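Local coordinates for Plm1 (Streptomyces sp. HK803, PDB 4HXY), which probably reduces the keto group of a polyketide chain with NADPH, as the ketoreductase of the first module of phoslactomycin biosynthesis, at residues I135-A138 against T139-A142; P45-A48 against A49-D52; V412-S415 against R416-P419. All coordinates share one frame; numbering follows the deposited sequence.

The three contacts are all local, each within one continuous stretch of chain, and they follow one another in the order contact 2, contact 1, contact 3. Contacts 1 and 2 have centres about 24 Å apart and belong to the N-terminal part, consistent with the truncated Rossmann-like structural subdomain of modular ketoreductases: contact 2 is a turn in the loop between helix 36-39 and strand 59-63, and contact 1 starts the helix that follows strand 125-131. Contact 3, about 38 Å from contact 1 and 42 Å from contact 2 between centres, begins helix 414-421 directly after strand 408-412. That strand pairs with 357-361 of the NADPH-binding part and with 6-14, so contact 3 probably sits near where the two parts meet.

Contact 1 (I135-A138 against T139-A142); sequences IDDA and TRRA
The CG2 methyl of Ile-135 rests on the aliphatic part of Arg-140, 3.6 Å from its CG, and the two side chains cross at about a right angle. These residues flank the N-cap of helix 137-148 in the positions of a hydrophobic staple, which the contact resembles, an arginine methylene standing in for the usual apolar residue. Asp-136 is the N-cap itself. Its CG stands between the backbone N and the carbonyl carbon (chi1 61°), which turns OD1 back over the first turn, where one oxygen takes two bonds: from Thr-139 N at 2.8 Å and from Thr-139 OG1 at 2.7 Å, the donors reaching it from opposite faces of the carboxylate. A valine at Thr-139 would probably leave OD1 with the amide alone and the carboxylate less firmly fixed in rotation. The negative charge here is likely to be favourable to the helix dipole.

Behind the cap, Arg-140 N bonds to Asp-136 O at 3.0 Å and almost straight (171°). The Arg-140 chain bends at chi3 and carries its guanidinium towards helix 36-39, NE bonding to Ala-37 O and NH2 to Ser-40 OG just beyond the helix; its salt bridge from NH1 to Asp-137 OD1 is long, 3.9 Å. Arg-141 folds back over the turn instead, one guanidinium face lying over Ala-138 CA and Asp-137 O, both towards its rim, the oxygen 3.6 Å above the plane.

Contact 2 (P45-A48 against A49-D52); sequences PLTA and ASWD
Thr-47 and Ser-50 each place their hydroxyl oxygen between the backbone N and the carbonyl carbon (chi1 66° and 72°), and these matching torsions let each side chain reach the other's backbone. Ser-50 OG accepts from Thr-47 N at 2.9 Å, a nearly straight bond of 172°. In return Thr-47 OG1 accepts from Ser-50 N at 3.1 Å, and more weakly from Ala-49 N. Such a reciprocal exchange is that of a capping box, here closing a single turn in the loop between helix 36-39 and strand 59-63 rather than heading a regular helix. The carbonyl of Thr-47 adds a bond from Trp-51 N, 3.0 Å from Thr-47 O, which with the hydroxyl bonds also meets the definition of an ST motif. A water bridges Pro-45 O, to which it donates, and Ser-50 OG, which lies 2.6 Å from it.

Away from these hydroxyls, the CD1 methyl of Leu-46 meets CD1 of the Trp-51 indole at 3.6 Å, the two side chains crossing at about a right angle. Both also touch Leu-29 of strand 28-32, while the indole NE1 is held by Thr-55 O and the ring meets that of His-80.

Contact 3 (V412-S415 against R416-P419); sequences VTWS and RFLP
Among the apolar contacts, Trp-414 and Phe-417 lead. Their side chains run alongside each other in the same direction, CZ3 of Trp-414 coming within 3.5 Å of CD2 of Phe-417; the six-membered ring of the indole and the phenyl ring have centroids 5.3 Å apart and planes at 78°, an oblique meeting. One turn on, Leu-418 meets the indole at its edge, its CG close to the ring plane and 3.9 Å from Trp-414 CE3. Val-412 joins both aromatics through one methyl: CG1, anti to the backbone N (chi1 -178°), sits over the centre of the indole face and 3.8 Å from CB of Phe-417. Phe-430 and Phe-433 extend this cluster, Phe-433 by stacking on the indole, and Trp-327 meets the phenyl ring edge-to-face.

The backbone bonds belong to the start of helix 414-421, which follows strand 408-412 of the Rossmann fold almost without a linker. Thr-413 occupies the N-cap, yet its side chain makes no capping bond; Thr-413 O opens the helix's own bonding, accepting from Phe-417 N at 2.9 Å and weakly from Arg-416 N. Trp-414 O receives Leu-418 N at 3.0 Å.

Steric contact takes over one residue later. Pro-419 has no N-H to offer to the turn before it, and its ring CD instead abuts Ser-415 O at 3.2 Å, where the helix kinks. The Arg-416 chain is extended from CG to NE, and its NH2 bonds to Arg-379 O.

Contact 1 (I135-A138 against T139-A142)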
ATOM      1  N   ILE A 135      17.736  18.621   1.507  1.00 13.00           N
ATOM      2  CA  ILE A 135      18.853  18.023   0.806  1.00 14.03           C
ATOM      3  C   ILE A 135      20.145  18.741   1.176  1.00 15.17           C
ATOM      4  O   ILE A 135      20.462  19.808   0.655  1.00 15.80           O
ATOM      5  CB  ILE A 135      18.609  18.035  -0.698  1.00 14.16           C
ATOM      6  CG1 ILE A 135      17.343  17.229  -1.007  1.00 15.83           C
ATOM      7  CG2 ILE A 135      19.794  17.401  -1.431  1.00 12.97           C
ATOM      8  CD1 ILE A 135      16.823  17.414  -2.403  1.00 15.43           C
ATOM      9  N   ASP A 136      20.870  18.147   2.107  1.00 15.98           N
ATOM     10  CA  ASP A 136      22.193  18.634   2.464  1.00 17.56           C
ATOM     11  C   ASP A 136      23.244  17.997   1.550  1.00 18.09           C
ATOM     12  O   ASP A 136      22.921  17.172   0.684  1.00 16.78           O
ATOM     13  CB  ASP A 136      22.468  18.418   3.964  1.00 18.05           C
ATOM     14  CG  ASP A 136      22.429  16.948   4.387  1.00 20.33           C
ATOM     15  OD1 ASP A 136      22.395  16.047   3.524  1.00 19.89           O
ATOM     16  OD2 ASP A 136      22.423  16.703   5.612  1.00 23.36           O
ATOM     17  N   ASP A 137      24.503  18.401   1.713  1.00 19.22           N
ATOM     18  CA  ASP A 137      25.583  17.847   0.895  1.00 20.29           C
ATOM     19  C   ASP A 137      25.732  16.329   1.035  1.00 19.13           C
ATOM     20  O   ASP A 137      26.039  15.639   0.055  1.00 20.42           O
ATOM     21  CB  ASP A 137      26.927  18.549   1.206  1.00 21.54           C
ATOM     22  CG  ASP A 137      27.183  19.788   0.330  1.00 25.79           C
ATOM     23  OD1 ASP A 137      26.779  19.826  -0.870  1.00 31.92           O
ATOM     24  OD2 ASP A 137      27.823  20.736   0.850  1.00 31.44           O
ATOM     25  N   ALA A 138      25.524  15.800   2.237  1.00 17.79           N
ATOM     26  CA  ALA A 138      25.609  14.364   2.482  1.00 17.54           C
ATOM     27  C   ALA A 138      24.554  13.629   1.650  1.00 16.85           C
ATOM     28  O   ALA A 138      24.824  12.587   1.063  1.00 16.89           O
ATOM     29  CB  ALA A 138      25.404  14.061   3.957  1.00 17.29           C
ATOM     30  N   THR A 139      23.357  14.194   1.601  1.00 16.59           N
ATOM     31  CA  THR A 139      22.280  13.586   0.843  1.00 15.95           C
ATOM     32  C   THR A 139      22.565  13.632  -0.652  1.00 16.58           C
ATOM     33  O   THR A 139      22.377  12.638  -1.368  1.00 16.35           O
ATOM     34  CB  THR A 139      20.946  14.276   1.144  1.00 15.92           C
ATOM     35  OG1 THR A 139      20.659  14.158   2.546  1.00 14.98           O
ATOM     36  CG2 THR A 139      19.842  13.647   0.314  1.00 15.80           C
ATOM     37  N   ARG A 140      23.033  14.776  -1.132  1.00 17.31           N
ATOM     38  CA  ARG A 140      23.454  14.891  -2.529  1.00 18.75           C
ATOM     39  C   ARG A 140      24.450  13.807  -2.936  1.00 19.38           C
ATOM     40  O   ARG A 140      24.330  13.224  -4.006  1.00 19.46           O
ATOM     41  CB  ARG A 140      24.077  16.250  -2.788  1.00 18.98           C
ATOM     42  CG  ARG A 140      23.079  17.351  -2.857  1.00 18.68           C
ATOM     43  CD  ARG A 140      23.778  18.680  -3.056  1.00 18.14           C
ATOM     44  NE  ARG A 140      24.009  19.002  -4.463  1.00 18.65           N
ATOM     45  CZ  ARG A 140      25.182  18.921  -5.092  1.00 21.27           C
ATOM     46  NH1 ARG A 140      26.278  18.499  -4.470  1.00 22.69           N
ATOM     47  NH2 ARG A 140      25.260  19.267  -6.368  1.00 21.79           N
ATOM     48  N   ARG A 141      25.432  13.535  -2.077  1.00 20.34           N
ATOM     49  CA  ARG A 141      26.484  12.572  -2.398  1.00 20.92           C
ATOM     50  C   ARG A 141      26.019  11.126  -2.358  1.00 20.59           C
ATOM     51  O   ARG A 141      26.486  10.304  -3.153  1.00 21.22           O
ATOM     52  CB  ARG A 141      27.695  12.749  -1.470  1.00 21.53           C
ATOM     53  CG  ARG A 141      28.442  14.054  -1.652  1.00 23.95           C
ATOM     54  CD  ARG A 141      29.815  13.981  -0.956  1.00 28.26           C
ATOM     55  NE  ARG A 141      29.678  13.613   0.459  1.00 30.70           N
ATOM     56  CZ  ARG A 141      29.506  14.474   1.468  1.00 34.38           C
ATOM     57  NH1 ARG A 141      29.467  15.797   1.261  1.00 36.05           N
ATOM     58  NH2 ARG A 141      29.377  14.010   2.709  1.00 34.99           N
ATOM     59  N   ALA A 142      25.107  10.824  -1.447  1.00 20.01           N
ATOM     60  CA  ALA A 142      24.535   9.505  -1.370  1.00 19.70           C
ATOM     61  C   ALA A 142      23.739   9.213  -2.643  1.00 19.38           C
ATOM     62  O   ALA A 142      23.816   8.128  -3.176  1.00 19.65           O
ATOM     63  CB  ALA A 142      23.657   9.364  -0.127  1.00 19.80           C
TER

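Contact 2 (P45-A48 against A49-D52)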
ATOM      1  N   PRO A  45      21.339  19.198 -17.662  1.00 18.12           N
ATOM      2  CA  PRO A  45      20.298  18.181 -17.768  1.00 17.80           C
ATOM      3  C   PRO A  45      19.150  18.593 -18.669  1.00 17.41           C
ATOM      4  O   PRO A  45      18.869  19.785 -18.829  1.00 17.93           O
ATOM      5  CB  PRO A  45      19.807  18.035 -16.323  1.00 17.75           C
ATOM      6  CG  PRO A  45      20.047  19.367 -15.699  1.00 17.98           C
ATOM      7  CD  PRO A  45      21.346  19.854 -16.338  1.00 18.35           C
ATOM      8  N   LEU A  46      18.486  17.594 -19.243  1.00 16.82           N
ATOM      9  CA  LEU A  46      17.317  17.794 -20.093  1.00 16.12           C
ATOM     10  C   LEU A  46      16.036  17.872 -19.262  1.00 16.49           C
ATOM     11  O   LEU A  46      16.001  17.416 -18.131  1.00 15.81           O
ATOM     12  CB  LEU A  46      17.172  16.637 -21.075  1.00 15.44           C
ATOM     13  CG  LEU A  46      18.367  16.256 -21.945  1.00 17.07           C
ATOM     14  CD1 LEU A  46      18.073  15.024 -22.789  1.00 17.54           C
ATOM     15  CD2 LEU A  46      18.764  17.448 -22.840  1.00 18.67           C
ATOM     16  N   THR A  47      15.001  18.463 -19.840  1.00 16.95           N
ATOM     17  CA  THR A  47      13.639  18.435 -19.283  1.00 17.56           C
ATOM     18  C   THR A  47      12.707  17.840 -20.327  1.00 17.72           C
ATOM     19  O   THR A  47      13.113  17.592 -21.471  1.00 17.34           O
ATOM     20  CB  THR A  47      13.119  19.856 -18.932  1.00 17.84           C
ATOM     21  OG1 THR A  47      12.962  20.613 -20.142  1.00 19.64           O
ATOM     22  CG2 THR A  47      14.056  20.579 -17.997  1.00 18.98           C
ATOM     23  N   ALA A  48      11.448  17.623 -19.953  1.00 17.76           N
ATOM     24  CA  ALA A  48      10.466  17.117 -20.891  1.00 19.21           C
ATOM     25  C   ALA A  48      10.335  18.077 -22.091  1.00 20.16           C
ATOM     26  O   ALA A  48      10.127  17.646 -23.221  1.00 20.47           O
ATOM     27  CB  ALA A  48       9.113  16.933 -20.211  1.00 18.85           C
ATOM     28  N   ALA A  49      10.487  19.362 -21.833  1.00 21.45           N
ATOM     29  CA  ALA A  49      10.351  20.376 -22.895  1.00 22.98           C
ATOM     30  C   ALA A  49      11.563  20.430 -23.821  1.00 23.19           C
ATOM     31  O   ALA A  49      11.402  20.574 -25.033  1.00 24.41           O
ATOM     32  CB  ALA A  49      10.082  21.741 -22.289  1.00 23.30           C
ATOM     33  N   SER A  50      12.765  20.296 -23.265  1.00 23.43           N
ATOM     34  CA  SER A  50      14.012  20.451 -24.041  1.00 23.36           C
ATOM     35  C   SER A  50      14.536  19.172 -24.707  1.00 23.92           C
ATOM     36  O   SER A  50      15.339  19.235 -25.636  1.00 24.08           O
ATOM     37  CB  SER A  50      15.107  21.038 -23.153  1.00 23.73           C
ATOM     38  OG  SER A  50      15.582  20.094 -22.202  1.00 21.51           O
ATOM     39  N   TRP A  51      14.097  18.014 -24.221  1.00 23.59           N
ATOM     40  CA  TRP A  51      14.570  16.729 -24.730  1.00 23.93           C
ATOM     41  C   TRP A  51      14.200  16.547 -26.204  1.00 25.16           C
ATOM     42  O   TRP A  51      13.031  16.633 -26.571  1.00 25.37           O
ATOM     43  CB  TRP A  51      13.965  15.601 -23.886  1.00 23.12           C
ATOM     44  CG  TRP A  51      14.304  14.205 -24.289  1.00 21.17           C
ATOM     45  CD1 TRP A  51      15.454  13.758 -24.888  1.00 18.95           C
ATOM     46  CD2 TRP A  51      13.504  13.048 -24.044  1.00 17.81           C
ATOM     47  NE1 TRP A  51      15.390  12.395 -25.067  1.00 18.73           N
ATOM     48  CE2 TRP A  51      14.210  11.934 -24.543  1.00 17.53           C
ATOM     49  CE3 TRP A  51      12.255  12.844 -23.452  1.00 16.99           C
ATOM     50  CZ2 TRP A  51      13.701  10.640 -24.479  1.00 19.00           C
ATOM     51  CZ3 TRP A  51      11.751  11.556 -23.385  1.00 16.82           C
ATOM     52  CH2 TRP A  51      12.466  10.473 -23.905  1.00 17.30           C
ATOM     53  N   ASP A  52      15.210  16.315 -27.032  1.00 27.09           N
ATOM     54  CA  ASP A  52      15.003  15.823 -28.391  1.00 28.81           C
ATOM     55  C   ASP A  52      14.852  14.305 -28.279  1.00 29.35           C
ATOM     56  O   ASP A  52      15.832  13.600 -28.009  1.00 30.15           O
ATOM     57  CB  ASP A  52      16.199  16.179 -29.281  1.00 29.58           C
ATOM     58  CG  ASP A  52      16.019  15.717 -30.724  1.00 31.96           C
ATOM     59  OD1 ASP A  52      16.472  16.447 -31.639  1.00 36.01           O
ATOM     60  OD2 ASP A  52      15.428  14.634 -30.948  1.00 33.69           O
TER
HETATM   61  O   HOH W   1      17.517  21.400 -21.142  1.00 27.03           O

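Contact 3 (V412-S415 against R416-P419)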
ATOM      1  N   VAL A 412       2.547 -18.134   1.696  1.00 10.00           N
ATOM      2  CA  VAL A 412       3.510 -18.092   0.599  1.00  9.82           C
ATOM      3  C   VAL A 412       4.337 -19.368   0.608  1.00  9.16           C
ATOM      4  O   VAL A 412       4.840 -19.771   1.656  1.00  9.47           O
ATOM      5  CB  VAL A 412       4.476 -16.901   0.722  1.00  9.67           C
ATOM      6  CG1 VAL A 412       5.448 -16.861  -0.486  1.00 10.42           C
ATOM      7  CG2 VAL A 412       3.698 -15.579   0.812  1.00  9.78           C
ATOM      8  N   THR A 413       4.449 -19.997  -0.560  1.00  8.98           N
ATOM      9  CA  THR A 413       5.372 -21.109  -0.754  1.00  9.44           C
ATOM     10  C   THR A 413       6.543 -20.546  -1.574  1.00  9.06           C
ATOM     11  O   THR A 413       6.441 -20.371  -2.792  1.00  8.83           O
ATOM     12  CB  THR A 413       4.668 -22.291  -1.477  1.00  9.82           C
ATOM     13  OG1 THR A 413       3.559 -22.751  -0.678  1.00 10.74           O
ATOM     14  CG2 THR A 413       5.633 -23.445  -1.724  1.00 12.11           C
ATOM     15  N   TRP A 414       7.630 -20.237  -0.879  1.00  9.44           N
ATOM     16  CA  TRP A 414       8.732 -19.468  -1.427  1.00  8.99           C
ATOM     17  C   TRP A 414       9.413 -20.163  -2.608  1.00  9.84           C
ATOM     18  O   TRP A 414       9.855 -19.486  -3.526  1.00  8.58           O
ATOM     19  CB  TRP A 414       9.744 -19.098  -0.330  1.00  9.16           C
ATOM     20  CG  TRP A 414       9.128 -18.150   0.629  1.00  9.09           C
ATOM     21  CD1 TRP A 414       8.656 -18.436   1.878  1.00  8.84           C
ATOM     22  CD2 TRP A 414       8.837 -16.788   0.386  1.00  8.42           C
ATOM     23  NE1 TRP A 414       8.096 -17.310   2.440  1.00  8.67           N
ATOM     24  CE2 TRP A 414       8.195 -16.282   1.535  1.00  8.79           C
ATOM     25  CE3 TRP A 414       9.056 -15.936  -0.691  1.00  8.82           C
ATOM     26  CZ2 TRP A 414       7.803 -14.955   1.634  1.00  7.80           C
ATOM     27  CZ3 TRP A 414       8.657 -14.623  -0.592  1.00  9.21           C
ATOM     28  CH2 TRP A 414       8.023 -14.148   0.550  1.00  8.69           C
ATOM     29  N   SER A 415       9.469 -21.501  -2.593  1.00 10.05           N
ATOM     30  CA  SER A 415      10.090 -22.260  -3.685  1.00 10.58           C
ATOM     31  C   SER A 415       9.373 -22.040  -5.025  1.00 10.20           C
ATOM     32  O   SER A 415      10.017 -22.115  -6.067  1.00 11.16           O
ATOM     33  CB  SER A 415      10.108 -23.767  -3.354  1.00 10.49           C
ATOM     34  OG  SER A 415       8.792 -24.245  -3.212  1.00 14.15           O
ATOM     35  N   ARG A 416       8.062 -21.794  -4.998  1.00 10.16           N
ATOM     36  CA  ARG A 416       7.304 -21.437  -6.198  1.00 10.36           C
ATOM     37  C   ARG A 416       7.248 -19.924  -6.422  1.00  9.71           C
ATOM     38  O   ARG A 416       7.317 -19.443  -7.557  1.00  9.77           O
ATOM     39  CB  ARG A 416       5.856 -21.922  -6.127  1.00 10.52           C
ATOM     40  CG  ARG A 416       5.623 -23.412  -6.063  1.00 14.66           C
ATOM     41  CD  ARG A 416       4.113 -23.676  -5.883  1.00 18.08           C
ATOM     42  NE  ARG A 416       3.777 -25.100  -5.892  1.00 22.02           N
ATOM     43  CZ  ARG A 416       2.596 -25.616  -6.269  1.00 23.96           C
ATOM     44  NH1 ARG A 416       2.405 -26.937  -6.234  1.00 24.68           N
ATOM     45  NH2 ARG A 416       1.601 -24.837  -6.697  1.00 24.12           N
ATOM     46  N   PHE A 417       7.080 -19.170  -5.347  1.00  8.56           N
ATOM     47  CA  PHE A 417       6.891 -17.722  -5.488  1.00  8.03           C
ATOM     48  C   PHE A 417       8.120 -17.017  -6.072  1.00  8.11           C
ATOM     49  O   PHE A 417       7.993 -16.189  -6.970  1.00  7.92           O
ATOM     50  CB  PHE A 417       6.550 -17.114  -4.118  1.00  7.82           C
ATOM     51  CG  PHE A 417       6.402 -15.623  -4.134  1.00  7.26           C
ATOM     52  CD1 PHE A 417       5.177 -15.043  -4.381  1.00  9.83           C
ATOM     53  CD2 PHE A 417       7.494 -14.800  -3.909  1.00  7.62           C
ATOM     54  CE1 PHE A 417       5.047 -13.659  -4.410  1.00 10.27           C
ATOM     55  CE2 PHE A 417       7.361 -13.424  -3.957  1.00  9.20           C
ATOM     56  CZ  PHE A 417       6.132 -12.865  -4.188  1.00  9.65           C
ATOM     57  N   LEU A 418       9.302 -17.336  -5.563  1.00  8.43           N
ATOM     58  CA  LEU A 418      10.506 -16.563  -5.916  1.00  9.63           C
ATOM     59  C   LEU A 418      10.910 -16.697  -7.382  1.00  9.83           C
ATOM     60  O   LEU A 418      11.195 -15.671  -8.025  1.00  8.35           O
ATOM     61  CB  LEU A 418      11.685 -16.888  -4.999  1.00 10.25           C
ATOM     62  CG  LEU A 418      11.596 -16.387  -3.581  1.00 14.23           C
ATOM     63  CD1 LEU A 418      12.712 -17.030  -2.747  1.00 17.41           C
ATOM     64  CD2 LEU A 418      11.673 -14.852  -3.570  1.00 16.20           C
ATOM     65  N   PRO A 419      10.923 -17.933  -7.931  1.00  9.52           N
ATOM     66  CA  PRO A 419      11.264 -18.008  -9.366  1.00  9.66           C
ATOM     67  C   PRO A 419      10.234 -17.323 -10.258  1.00  9.44           C
ATOM     68  O   PRO A 419      10.605 -16.756 -11.313  1.00  8.77           O
ATOM     69  CB  PRO A 419      11.351 -19.514  -9.656  1.00  9.52           C
ATOM     70  CG  PRO A 419      11.499 -20.170  -8.300  1.00 10.23           C
ATOM     71  CD  PRO A 419      10.812 -19.271  -7.307  1.00  9.76           C
TER